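Local coordinates for protein Pre-mRNA-splicing factor 38 (PDB 5F5T) that is probably required for pre-mRNA splicing, as a member of the PRP38 family of spliceosomal proteins, at residues N30-A35 and S180-R185; A35-K40 and K94-A99; S86-L91 and R175-S180; F125-T130 and T138-F143. All coordinates share one frame; numbering follows the deposited sequence.

How the contacts relate
Contact 1 lies at the surface, while contacts 2, 3 and 4 are mostly buried. Contacts 2 and 3 use the same helix, 87-98, at its C-terminal and N-terminal ends respectively, and M38 of contact 2 reaches L89 of contact 3. Contact 4 joins two consecutive helices, and its segment 125-130 also touches the others: F125 and L129 against T179, T130 against L96. The chemistry follows depth. Contact 1 sets an amide over an indole, contact 2 is aliphatic and thioether packing, contact 3 adds a cysteine sulfur and backbone polar groups, and contact 4 is almost wholly branched hydrocarbon. A salt bridge from E39 to R175 also links contacts 2 and 3.

Contact 1: N30-A35 and S180-R185; sequences NGLNPA and SLWKMR
N30 sets its amide over one face of the W182 indole, with ND2 about 3.2 Å above the ring plane and displaced toward the rim. The amide and ring planes are 84° apart, so the amide stands nearly on end above the indole instead of stacking on it. ND2 is 3.3 Å from W182 NE1, but both are donors and do not bond; the approach is one of amide to aromatic face. Further along the same face, N30 CB lies 4.1 Å from W182 CZ2. L32 adds an apolar touch, its CD1 coming to 3.6 Å from W182 CB at the root of the ring. With CG placed between the backbone N and the carbonyl carbon (chi1 62°), N30 can also turn OD1 back on its own chain. OD1 accepts from L32 N at 3.0 Å, which makes an Asx turn and fixes the rotation of the amide. An alanine in place of W182 would probably leave the N30 amide without the ring face it lies over and R128 without its cation-pi partner. The indole's opposite face is met by M184 CG. Further out, R128 makes a cation-pi contact with W182 and donates from NH2 to W182 O, while backbone hydrogen bonding of N30 with T130 and a weak bond from N30 ND2 to L129 O anchor the loop on the end of helix 117-130.

Contact 2: A35-K40 and K94-A99; sequences ATIMEK and KLLQLA
L96 is the centre of this contact and has far more surface buried by it than either partner, I37 or M38. Its two methyl groups divide the work. CD1 meets M38, lying 3.8 Å from M38 SD and 3.9 Å from M38 CG, so it rests against the thioether and the carbon before it. CD2 meets the other partner, at 3.9 Å from I37 CD1. The fork of the leucine thus faces two successive side chains of the loop, and each of them crosses it at a slant. The bend of M38 at chi3 (55°) turns CE aside, which leaves SD and CG as the parts that face L96. All the cross-contacts are between apolar side chains and none is polar. L96 belongs to the last turn of helix 87-98: L98 N bonds to K94 O at 2.9 Å and A99 N to L95 O at 2.8 Å, after which A99 takes positive phi and the helix is over. The loop through residues 35-39 leads directly into helix 40-48, with E39 at its N-cap position. On its other sides L96 packs against Y126 and T130 of helix 117-130, I37 rests on L32, and M38 continues to L89 further back on helix 87-98.

Contact 3: S86-L91 and R175-S180; sequences SPFLCL and RVCSTS
L89 and F88, in the first turn of helix 87-98, pack on a tight beta hairpin whose type I' turn runs from V176 to T179. The hairpin is closed by paired backbone bonds, V176 N to T179 O at 3.0 Å and T179 N to V176 O at 3.1 Å, and C177 and S178, the two central residues, both have the positive phi that defines this turn type. In L89, CB leaves the helix toward the hairpin, and CG continues anti to the backbone N (chi1 -174°), which carries the branch point to the turn. There CD1 comes to 3.8 Å from C177 O and equally 3.8 Å from T179 OG1, while CD2 stays beside the same carbonyl, 4.1 Å from C177 O. The methyls therefore lie against polar atoms that already answer each other, since T179 OG1 donates to C177 O at 3.2 Å from above the carbonyl plane. A valine in place of T179 would probably leave C177 O without this donor and the turn less firmly held. M38, V42 and I46 also pack against L89, and T179 leans on F125 and L129 of helix 117-130. C177 also reaches F88: SG lies 3.9 Å from F88 CE2, and the line from SG to the ring centroid is 68° off the ring normal, an oblique sulfur-aromatic contact. The helix that presents both side chains is capped at its start by S86, whose OG accepts from L89 N at 3.0 Å with an N-H...O angle of 158°.

Contact 4: F125-T130 and T138-F143; sequences FYIRLT and TLLEPF
I127 meets L139 and L140 in a buried apolar contact between two consecutive helices, 117-130 and 133-140, linked by only two residues. The evidence is in the branches. I127 CG2 lies 4.0 Å from L139 CD1, and I127 CD1 reaches that same methyl at 4.0 Å, so the leucine methyl lies against both arms of the isoleucine from one side. The two side chains cross at about a right angle. I127 CG2 also approaches L140 CD2 at 4.2 Å, so one methyl serves both leucines. The I127 torsion places CG1 anti to the carbonyl carbon (chi1 -73°) and CG2 anti to the backbone N, which spreads the arms over the neighbouring helix. This is an alpha-alpha pair closed by a short link; a 3-10 segment at 141-143 follows, with F143 N bonding to L140 O at 3.0 Å. R128 contributes only the base of its side chain, CB at 4.3 Å from L140 CD1. The guanidinium end points elsewhere: NE bonds to L170 O in helix 163-172. At the end of the first helix, Y126 O is gripped twice, by T130 OG1 and T130 N, each at 2.9 Å and from opposite faces of its carbonyl plane. Beyond the pair, I127 packs on L109 and L139 on Y110 of helix 102-115, and L140 rests on I167.

Contact 1: N30-A35 and S180-R185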
loop_
_atom_site.group_PDB
_atom_site.type_symbol
_atom_site.label_atom_id
_atom_site.label_comp_id
_atom_site.label_asym_id
_atom_site.label_seq_id
_atom_site.Cartn_x
_atom_site.Cartn_y
_atom_site.Cartn_z
ATOM N N ASN A 30 0.480 15.364 1.051
ATOM C CA ASN A 30 -0.926 15.121 0.731
ATOM C C ASN A 30 -1.862 16.039 1.519
ATOM O O ASN A 30 -3.084 15.917 1.439
ATOM C CB ASN A 30 -1.296 13.653 0.981
ATOM C CG ASN A 30 -1.135 13.243 2.432
ATOM O OD1 ASN A 30 -0.724 14.038 3.278
ATOM N ND2 ASN A 30 -1.472 11.992 2.731
ATOM N N GLY A 31 -1.276 16.936 2.306
ATOM C CA GLY A 31 -2.038 17.904 3.072
ATOM C C GLY A 31 -2.545 17.397 4.408
ATOM O O GLY A 31 -3.412 18.016 5.022
ATOM N N LEU A 32 -2.009 16.271 4.863
ATOM C CA LEU A 32 -2.351 15.749 6.184
ATOM C C LEU A 32 -1.354 16.170 7.258
ATOM O O LEU A 32 -0.215 16.533 6.960
ATOM C CB LEU A 32 -2.436 14.221 6.149
ATOM C CG LEU A 32 -3.521 13.563 5.299
ATOM C CD1 LEU A 32 -3.532 12.071 5.571
ATOM C CD2 LEU A 32 -4.884 14.170 5.586
ATOM N N ASN A 33 -1.784 16.090 8.514
ATOM C CA ASN A 33 -0.895 16.356 9.632
ATOM C C ASN A 33 -0.296 15.048 10.128
ATOM O O ASN A 33 -1.025 14.167 10.587
ATOM C CB ASN A 33 -1.630 17.066 10.770
ATOM C CG ASN A 33 -0.729 17.345 11.956
ATOM O OD1 ASN A 33 -0.986 16.888 13.069
ATOM N ND2 ASN A 33 0.338 18.101 11.722
ATOM N N PRO A 34 1.038 14.929 10.048
ATOM C CA PRO A 34 1.774 13.693 10.337
ATOM C C PRO A 34 1.421 13.087 11.693
ATOM O O PRO A 34 1.343 11.863 11.821
ATOM C CB PRO A 34 3.236 14.140 10.323
ATOM C CG PRO A 34 3.273 15.383 9.511
ATOM C CD PRO A 34 1.887 15.957 9.420
ATOM N N ALA A 35 1.201 13.941 12.686
ATOM C CA ALA A 35 0.887 13.494 14.040
ATOM C C ALA A 35 -0.463 12.797 14.135
ATOM O O ALA A 35 -0.676 11.980 15.027
ATOM C CB ALA A 35 0.932 14.656 14.994
ATOM N N SER A 180 -5.313 3.410 9.226
ATOM C CA SER A 180 -6.223 3.832 8.174
ATOM C C SER A 180 -5.465 4.740 7.223
ATOM O O SER A 180 -4.856 5.727 7.641
ATOM C CB SER A 180 -7.440 4.548 8.750
ATOM O OG SER A 180 -8.329 3.627 9.354
ATOM N N LEU A 181 -5.527 4.418 5.938
ATOM C CA LEU A 181 -4.790 5.171 4.937
ATOM C C LEU A 181 -5.735 6.204 4.368
ATOM O O LEU A 181 -6.920 5.922 4.190
ATOM C CB LEU A 181 -4.271 4.249 3.836
ATOM C CG LEU A 181 -3.826 2.845 4.252
ATOM C CD1 LEU A 181 -3.491 1.999 3.028
ATOM C CD2 LEU A 181 -2.638 2.918 5.194
ATOM N N TRP A 182 -5.226 7.404 4.108
ATOM C CA TRP A 182 -6.096 8.499 3.707
ATOM C C TRP A 182 -6.778 8.076 2.418
ATOM O O TRP A 182 -6.144 7.472 1.544
ATOM C CB TRP A 182 -5.319 9.794 3.498
ATOM C CG TRP A 182 -4.333 9.732 2.385
ATOM C CD1 TRP A 182 -3.119 9.114 2.379
ATOM C CD2 TRP A 182 -4.482 10.343 1.101
ATOM N NE1 TRP A 182 -2.506 9.291 1.157
ATOM C CE2 TRP A 182 -3.327 10.047 0.357
ATOM C CE3 TRP A 182 -5.485 11.116 0.508
ATOM C CZ2 TRP A 182 -3.150 10.492 -0.951
ATOM C CZ3 TRP A 182 -5.310 11.554 -0.788
ATOM C CH2 TRP A 182 -4.150 11.243 -1.504
ATOM N N LYS A 183 -8.070 8.363 2.308
ATOM C CA LYS A 183 -8.818 7.914 1.146
ATOM C C LYS A 183 -8.300 8.584 -0.122
ATOM O O LYS A 183 -8.070 9.791 -0.151
ATOM C CB LYS A 183 -10.313 8.177 1.342
ATOM C CG LYS A 183 -10.943 7.333 2.453
ATOM C CD LYS A 183 -12.278 7.898 2.907
ATOM C CE LYS A 183 -12.828 7.157 4.118
ATOM N NZ LYS A 183 -13.999 6.325 3.714
ATOM N N MET A 184 -8.172 7.793 -1.181
ATOM C CA MET A 184 -7.577 8.247 -2.432
ATOM C C MET A 184 -8.607 8.209 -3.538
ATOM O O MET A 184 -9.596 7.478 -3.448
ATOM C CB MET A 184 -6.400 7.362 -2.836
ATOM C CG MET A 184 -5.122 7.574 -2.060
ATOM S SD MET A 184 -3.765 6.582 -2.731
ATOM C CE MET A 184 -2.427 7.231 -1.757
ATOM N N ARG A 185 -8.404 9.016 -4.569
ATOM C CA ARG A 185 -9.192 8.842 -5.770
ATOM C C ARG A 185 -8.763 7.503 -6.353
ATOM O O ARG A 185 -7.579 7.167 -6.345
ATOM C CB ARG A 185 -8.973 9.985 -6.760
ATOM C CG ARG A 185 -9.126 11.376 -6.161
ATOM C CD ARG A 185 -8.874 12.450 -7.210
ATOM N NE ARG A 185 -7.444 12.646 -7.423
ATOM C CZ ARG A 185 -6.895 13.760 -7.896
ATOM N NH1 ARG A 185 -7.655 14.793 -8.223
ATOM N NH2 ARG A 185 -5.580 13.835 -8.044
#

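Contact 2: A35-K40 and K94-A99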
loop_
_atom_site.group_PDB
_atom_site.type_symbol
_atom_site.label_atom_id
_atom_site.label_comp_id
_atom_site.label_asym_id
_atom_site.label_seq_id
_atom_site.Cartn_x
_atom_site.Cartn_y
_atom_site.Cartn_z
ATOM N N ALA A 35 1.201 13.941 12.686
ATOM C CA ALA A 35 0.887 13.494 14.040
ATOM C C ALA A 35 -0.463 12.797 14.135
ATOM O O ALA A 35 -0.676 11.980 15.027
ATOM C CB ALA A 35 0.932 14.656 14.994
ATOM N N THR A 36 -1.387 13.149 13.248
ATOM C CA THR A 36 -2.732 12.587 13.313
ATOM C C THR A 36 -3.026 11.572 12.206
ATOM O O THR A 36 -4.166 11.128 12.056
ATOM C CB THR A 36 -3.789 13.695 13.263
ATOM O OG1 THR A 36 -3.514 14.565 12.158
ATOM C CG2 THR A 36 -3.754 14.497 14.550
ATOM N N ILE A 37 -2.007 11.207 11.432
ATOM C CA ILE A 37 -2.189 10.227 10.363
ATOM C C ILE A 37 -2.507 8.860 10.951
ATOM O O ILE A 37 -3.334 8.117 10.424
ATOM C CB ILE A 37 -0.958 10.136 9.449
ATOM C CG1 ILE A 37 -0.678 11.509 8.833
ATOM C CG2 ILE A 37 -1.199 9.141 8.330
ATOM C CD1 ILE A 37 0.255 11.479 7.644
ATOM N N MET A 38 -1.827 8.521 12.038
ATOM C CA MET A 38 -2.137 7.303 12.763
ATOM C C MET A 38 -3.086 7.611 13.928
ATOM O O MET A 38 -3.039 8.700 14.505
ATOM C CB MET A 38 -0.850 6.631 13.240
ATOM C CG MET A 38 -0.096 5.970 12.088
ATOM S SD MET A 38 1.515 5.325 12.554
ATOM C CE MET A 38 0.997 4.296 13.907
ATOM N N GLU A 39 -3.959 6.661 14.247
ATOM C CA GLU A 39 -4.982 6.849 15.277
ATOM C C GLU A 39 -4.362 7.074 16.655
ATOM O O GLU A 39 -3.284 6.559 16.942
ATOM C CB GLU A 39 -5.916 5.639 15.312
ATOM C CG GLU A 39 -6.266 5.112 13.932
ATOM C CD GLU A 39 -6.721 3.666 13.947
ATOM O OE1 GLU A 39 -6.971 3.113 12.856
ATOM O OE2 GLU A 39 -6.817 3.079 15.046
ATOM N N LYS A 40 -5.055 7.831 17.501
ATOM C CA LYS A 40 -4.535 8.213 18.815
ATOM C C LYS A 40 -4.221 6.992 19.671
ATOM O O LYS A 40 -3.183 6.937 20.330
ATOM C CB LYS A 40 -5.534 9.116 19.543
ATOM C CG LYS A 40 -4.981 9.830 20.770
ATOM C CD LYS A 40 -6.069 10.657 21.447
ATOM C CE LYS A 40 -5.703 11.023 22.878
ATOM N NZ LYS A 40 -4.736 12.157 22.921
ATOM N N LYS A 94 7.826 6.926 13.749
ATOM C CA LYS A 94 9.016 7.750 13.886
ATOM C C LYS A 94 9.305 8.509 12.601
ATOM O O LYS A 94 9.724 9.656 12.642
ATOM C CB LYS A 94 10.222 6.899 14.267
ATOM C CG LYS A 94 11.479 7.710 14.522
ATOM C CD LYS A 94 11.195 8.897 15.427
ATOM C CE LYS A 94 11.609 8.618 16.859
ATOM N NZ LYS A 94 11.800 9.875 17.638
ATOM N N LEU A 95 9.067 7.872 11.462
ATOM C CA LEU A 95 9.242 8.535 10.178
ATOM C C LEU A 95 8.242 9.676 10.050
ATOM O O LEU A 95 8.570 10.744 9.529
ATOM C CB LEU A 95 9.080 7.547 9.026
ATOM C CG LEU A 95 10.355 6.808 8.609
ATOM C CD1 LEU A 95 10.073 5.903 7.427
ATOM C CD2 LEU A 95 11.481 7.779 8.292
ATOM N N LEU A 96 7.023 9.450 10.530
ATOM C CA LEU A 96 6.022 10.509 10.562
ATOM C C LEU A 96 6.528 11.683 11.394
ATOM O O LEU A 96 6.331 12.842 11.035
ATOM C CB LEU A 96 4.699 9.993 11.130
ATOM C CG LEU A 96 3.872 9.069 10.237
ATOM C CD1 LEU A 96 2.646 8.568 10.984
ATOM C CD2 LEU A 96 3.468 9.782 8.960
ATOM N N GLN A 97 7.194 11.371 12.501
ATOM C CA GLN A 97 7.788 12.393 13.360
ATOM C C GLN A 97 8.895 13.174 12.650
ATOM O O GLN A 97 8.913 14.403 12.665
ATOM C CB GLN A 97 8.334 11.748 14.636
ATOM C CG GLN A 97 8.541 12.705 15.786
ATOM C CD GLN A 97 9.167 12.030 16.990
ATOM O OE1 GLN A 97 9.022 10.823 17.181
ATOM N NE2 GLN A 97 9.868 12.807 17.809
ATOM N N LEU A 98 9.813 12.442 12.029
ATOM C CA LEU A 98 10.993 13.014 11.396
ATOM C C LEU A 98 10.669 13.755 10.109
ATOM O O LEU A 98 11.420 14.636 9.691
ATOM C CB LEU A 98 12.013 11.913 11.101
ATOM C CG LEU A 98 12.586 11.154 12.297
ATOM C CD1 LEU A 98 13.675 10.201 11.835
ATOM C CD2 LEU A 98 13.138 12.140 13.315
ATOM N N ALA A 99 9.554 13.383 9.486
ATOM C CA ALA A 99 9.106 13.993 8.235
ATOM C C ALA A 99 10.216 14.083 7.187
ATOM O O ALA A 99 10.567 15.180 6.755
ATOM C CB ALA A 99 8.530 15.376 8.506
#

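Contact 3: S86-L91 and R175-S180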
loop_
_atom_site.group_PDB
_atom_site.type_symbol
_atom_site.label_atom_id
_atom_site.label_comp_id
_atom_site.label_asym_id
_atom_site.label_seq_id
_atom_site.Cartn_x
_atom_site.Cartn_y
_atom_site.Cartn_z
ATOM N N SER A 86 4.267 -3.443 16.153
ATOM C CA SER A 86 5.480 -4.016 15.588
ATOM C C SER A 86 6.559 -2.952 15.516
ATOM O O SER A 86 6.250 -1.761 15.438
ATOM C CB SER A 86 5.218 -4.583 14.197
ATOM O OG SER A 86 4.919 -3.542 13.283
ATOM N N PRO A 87 7.831 -3.374 15.552
ATOM C CA PRO A 87 8.925 -2.428 15.327
ATOM C C PRO A 87 8.729 -1.676 14.014
ATOM O O PRO A 87 9.043 -0.493 13.918
ATOM C CB PRO A 87 10.153 -3.337 15.268
ATOM C CG PRO A 87 9.791 -4.473 16.183
ATOM C CD PRO A 87 8.333 -4.723 15.876
ATOM N N PHE A 88 8.174 -2.369 13.026
ATOM C CA PHE A 88 7.863 -1.779 11.731
ATOM C C PHE A 88 6.933 -0.575 11.878
ATOM O O PHE A 88 7.204 0.506 11.341
ATOM C CB PHE A 88 7.247 -2.844 10.824
ATOM C CG PHE A 88 6.872 -2.348 9.459
ATOM C CD1 PHE A 88 7.816 -2.276 8.452
ATOM C CD2 PHE A 88 5.561 -2.007 9.167
ATOM C CE1 PHE A 88 7.471 -1.838 7.192
ATOM C CE2 PHE A 88 5.210 -1.569 7.904
ATOM C CZ PHE A 88 6.166 -1.485 6.916
ATOM N N LEU A 89 5.848 -0.763 12.625
ATOM C CA LEU A 89 4.878 0.302 12.851
ATOM C C LEU A 89 5.500 1.457 13.623
ATOM O O LEU A 89 5.291 2.625 13.286
ATOM C CB LEU A 89 3.663 -0.227 13.607
ATOM C CG LEU A 89 2.512 0.765 13.767
ATOM C CD1 LEU A 89 2.086 1.301 12.413
ATOM C CD2 LEU A 89 1.339 0.107 14.472
ATOM N N CYS A 90 6.281 1.122 14.647
ATOM C CA CYS A 90 6.931 2.130 15.473
ATOM C C CYS A 90 7.854 2.997 14.634
ATOM O O CYS A 90 7.884 4.218 14.784
ATOM C CB CYS A 90 7.721 1.472 16.603
ATOM S SG CYS A 90 6.707 0.588 17.800
ATOM N N LEU A 91 8.600 2.357 13.743
ATOM C CA LEU A 91 9.510 3.071 12.864
ATOM C C LEU A 91 8.742 3.912 11.861
ATOM O O LEU A 91 9.191 4.992 11.484
ATOM C CB LEU A 91 10.444 2.096 12.149
ATOM C CG LEU A 91 11.517 1.523 13.075
ATOM C CD1 LEU A 91 12.407 0.528 12.352
ATOM C CD2 LEU A 91 12.348 2.659 13.654
ATOM N N ARG A 175 -7.283 -0.142 5.024
ATOM C CA ARG A 175 -6.552 -0.292 6.278
ATOM C C ARG A 175 -5.397 -1.285 6.158
ATOM O O ARG A 175 -5.585 -2.444 5.791
ATOM C CB ARG A 175 -7.506 -0.732 7.389
ATOM C CG ARG A 175 -6.941 -0.579 8.788
ATOM C CD ARG A 175 -8.050 -0.554 9.828
ATOM N NE ARG A 175 -7.629 0.127 11.047
ATOM C CZ ARG A 175 -7.191 -0.503 12.131
ATOM N NH1 ARG A 175 -7.110 -1.827 12.140
ATOM N NH2 ARG A 175 -6.826 0.188 13.204
ATOM N N VAL A 176 -4.196 -0.809 6.470
ATOM C CA VAL A 176 -2.991 -1.628 6.427
ATOM C C VAL A 176 -2.138 -1.387 7.668
ATOM O O VAL A 176 -1.877 -0.239 8.024
ATOM C CB VAL A 176 -2.163 -1.333 5.159
ATOM C CG1 VAL A 176 -0.765 -1.928 5.264
ATOM C CG2 VAL A 176 -2.886 -1.847 3.926
ATOM N N CYS A 177 -1.714 -2.471 8.318
ATOM C CA CYS A 177 -0.866 -2.394 9.507
ATOM C C CYS A 177 -1.515 -1.568 10.609
ATOM O O CYS A 177 -0.885 -0.677 11.177
ATOM C CB CYS A 177 0.503 -1.809 9.165
ATOM S SG CYS A 177 1.603 -2.960 8.336
ATOM N N SER A 178 -2.794 -1.836 10.858
ATOM C CA SER A 178 -3.529 -1.213 11.950
ATOM C C SER A 178 -3.633 0.293 11.739
ATOM O O SER A 178 -3.901 1.046 12.675
ATOM C CB SER A 178 -2.859 -1.516 13.294
ATOM O OG SER A 178 -3.160 -2.826 13.739
ATOM N N THR A 179 -3.441 0.721 10.496
ATOM C CA THR A 179 -3.475 2.135 10.159
ATOM C C THR A 179 -4.469 2.402 9.037
ATOM O O THR A 179 -4.448 1.731 8.006
ATOM C CB THR A 179 -2.086 2.636 9.725
ATOM O OG1 THR A 179 -1.149 2.445 10.791
ATOM C CG2 THR A 179 -2.133 4.110 9.344
ATOM N N SER A 180 -5.313 3.410 9.226
ATOM C CA SER A 180 -6.223 3.832 8.174
ATOM C C SER A 180 -5.465 4.740 7.223
ATOM O O SER A 180 -4.856 5.727 7.641
ATOM C CB SER A 180 -7.440 4.548 8.750
ATOM O OG SER A 180 -8.329 3.627 9.354
#

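Contact 4: F125-T130 and T138-F143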
loop_
_atom_site.group_PDB
_atom_site.type_symbol
_atom_site.label_atom_id
_atom_site.label_comp_id
_atom_site.label_asym_id
_atom_site.label_seq_id
_atom_site.Cartn_x
_atom_site.Cartn_y
_atom_site.Cartn_z
ATOM N N PHE A 125 5.129 2.131 2.709
ATOM C CA PHE A 125 4.073 2.392 3.683
ATOM C C PHE A 125 3.985 3.891 3.958
ATOM O O PHE A 125 2.915 4.497 3.846
ATOM C CB PHE A 125 4.346 1.625 4.979
ATOM C CG PHE A 125 3.227 1.689 5.986
ATOM C CD1 PHE A 125 1.902 1.676 5.584
ATOM C CD2 PHE A 125 3.507 1.755 7.343
ATOM C CE1 PHE A 125 0.878 1.729 6.517
ATOM C CE2 PHE A 125 2.488 1.810 8.279
ATOM C CZ PHE A 125 1.171 1.796 7.865
ATOM N N TYR A 126 5.135 4.489 4.258
ATOM C CA TYR A 126 5.214 5.907 4.579
ATOM C C TYR A 126 4.748 6.768 3.412
ATOM O O TYR A 126 4.080 7.787 3.603
ATOM C CB TYR A 126 6.645 6.282 4.975
ATOM C CG TYR A 126 6.787 7.723 5.403
ATOM C CD1 TYR A 126 6.423 8.124 6.680
ATOM C CD2 TYR A 126 7.274 8.683 4.528
ATOM C CE1 TYR A 126 6.544 9.440 7.075
ATOM C CE2 TYR A 126 7.399 10.001 4.914
ATOM C CZ TYR A 126 7.033 10.375 6.189
ATOM O OH TYR A 126 7.154 11.690 6.578
ATOM N N ILE A 127 5.115 6.359 2.201
ATOM C CA ILE A 127 4.710 7.073 1.002
ATOM C C ILE A 127 3.192 7.027 0.852
ATOM O O ILE A 127 2.559 8.047 0.580
ATOM C CB ILE A 127 5.382 6.495 -0.255
ATOM C CG1 ILE A 127 6.859 6.894 -0.287
ATOM C CG2 ILE A 127 4.677 6.982 -1.517
ATOM C CD1 ILE A 127 7.592 6.457 -1.540
ATOM N N ARG A 128 2.610 5.850 1.059
ATOM C CA ARG A 128 1.160 5.700 0.978
ATOM C C ARG A 128 0.474 6.587 2.014
ATOM O O ARG A 128 -0.598 7.143 1.767
ATOM C CB ARG A 128 0.752 4.239 1.176
ATOM C CG ARG A 128 -0.751 4.030 1.296
ATOM C CD ARG A 128 -1.421 4.284 -0.048
ATOM N NE ARG A 128 -2.869 4.089 -0.014
ATOM C CZ ARG A 128 -3.736 4.942 0.522
ATOM N NH1 ARG A 128 -3.313 6.064 1.085
ATOM N NH2 ARG A 128 -5.030 4.668 0.501
ATOM N N LEU A 129 1.100 6.705 3.178
ATOM C CA LEU A 129 0.572 7.541 4.249
ATOM C C LEU A 129 0.640 9.041 3.955
ATOM O O LEU A 129 -0.284 9.777 4.299
ATOM C CB LEU A 129 1.312 7.250 5.555
ATOM C CG LEU A 129 1.094 5.861 6.154
ATOM C CD1 LEU A 129 1.908 5.702 7.431
ATOM C CD2 LEU A 129 -0.382 5.604 6.410
ATOM N N THR A 130 1.728 9.496 3.334
ATOM C CA THR A 130 2.014 10.934 3.291
ATOM C C THR A 130 1.993 11.619 1.922
ATOM O O THR A 130 2.168 12.833 1.845
ATOM C CB THR A 130 3.404 11.219 3.895
ATOM O OG1 THR A 130 4.412 10.613 3.075
ATOM C CG2 THR A 130 3.495 10.666 5.305
ATOM N N THR A 138 2.231 6.211 -9.043
ATOM C CA THR A 138 3.415 6.227 -9.904
ATOM C C THR A 138 4.649 5.654 -9.202
ATOM O O THR A 138 5.420 4.913 -9.807
ATOM C CB THR A 138 3.748 7.648 -10.405
ATOM O OG1 THR A 138 3.924 8.524 -9.287
ATOM C CG2 THR A 138 2.633 8.178 -11.289
ATOM N N LEU A 139 4.841 6.010 -7.934
ATOM C CA LEU A 139 5.995 5.537 -7.170
ATOM C C LEU A 139 5.907 4.067 -6.799
ATOM O O LEU A 139 6.881 3.334 -6.944
ATOM C CB LEU A 139 6.176 6.360 -5.890
ATOM C CG LEU A 139 6.568 7.831 -6.034
ATOM C CD1 LEU A 139 6.349 8.571 -4.726
ATOM C CD2 LEU A 139 8.011 7.943 -6.482
ATOM N N LEU A 140 4.749 3.641 -6.302
ATOM C CA LEU A 140 4.624 2.297 -5.743
ATOM C C LEU A 140 4.360 1.203 -6.774
ATOM O O LEU A 140 4.828 0.081 -6.608
ATOM C CB LEU A 140 3.520 2.261 -4.689
ATOM C CG LEU A 140 3.730 3.179 -3.490
ATOM C CD1 LEU A 140 2.734 2.852 -2.388
ATOM C CD2 LEU A 140 5.157 3.068 -2.987
ATOM N N GLU A 141 3.631 1.520 -7.840
ATOM C CA GLU A 141 3.263 0.478 -8.803
ATOM C C GLU A 141 4.440 -0.287 -9.439
ATOM O O GLU A 141 4.299 -1.476 -9.724
ATOM C CB GLU A 141 2.386 1.069 -9.910
ATOM C CG GLU A 141 0.938 1.256 -9.484
ATOM C CD GLU A 141 0.029 1.676 -10.621
ATOM O OE1 GLU A 141 0.542 2.127 -11.667
ATOM O OE2 GLU A 141 -1.204 1.553 -10.463
ATOM N N PRO A 142 5.603 0.365 -9.649
ATOM C CA PRO A 142 6.696 -0.448 -10.200
ATOM C C PRO A 142 7.120 -1.618 -9.314
ATOM O O PRO A 142 7.636 -2.611 -9.827
ATOM C CB PRO A 142 7.840 0.558 -10.334
ATOM C CG PRO A 142 7.160 1.855 -10.551
ATOM C CD PRO A 142 5.931 1.803 -9.689
ATOM N N PHE A 143 6.898 -1.514 -8.009
ATOM C CA PHE A 143 7.350 -2.554 -7.091
ATOM C C PHE A 143 6.358 -3.704 -6.989
ATOM O O PHE A 143 6.515 -4.602 -6.163
ATOM C CB PHE A 143 7.644 -1.950 -5.725
ATOM C CG PHE A 143 8.695 -0.888 -5.775
ATOM C CD1 PHE A 143 9.989 -1.202 -6.157
ATOM C CD2 PHE A 143 8.384 0.431 -5.495
ATOM C CE1 PHE A 143 10.959 -0.226 -6.227
ATOM C CE2 PHE A 143 9.353 1.415 -5.564
ATOM C CZ PHE A 143 10.642 1.085 -5.932
#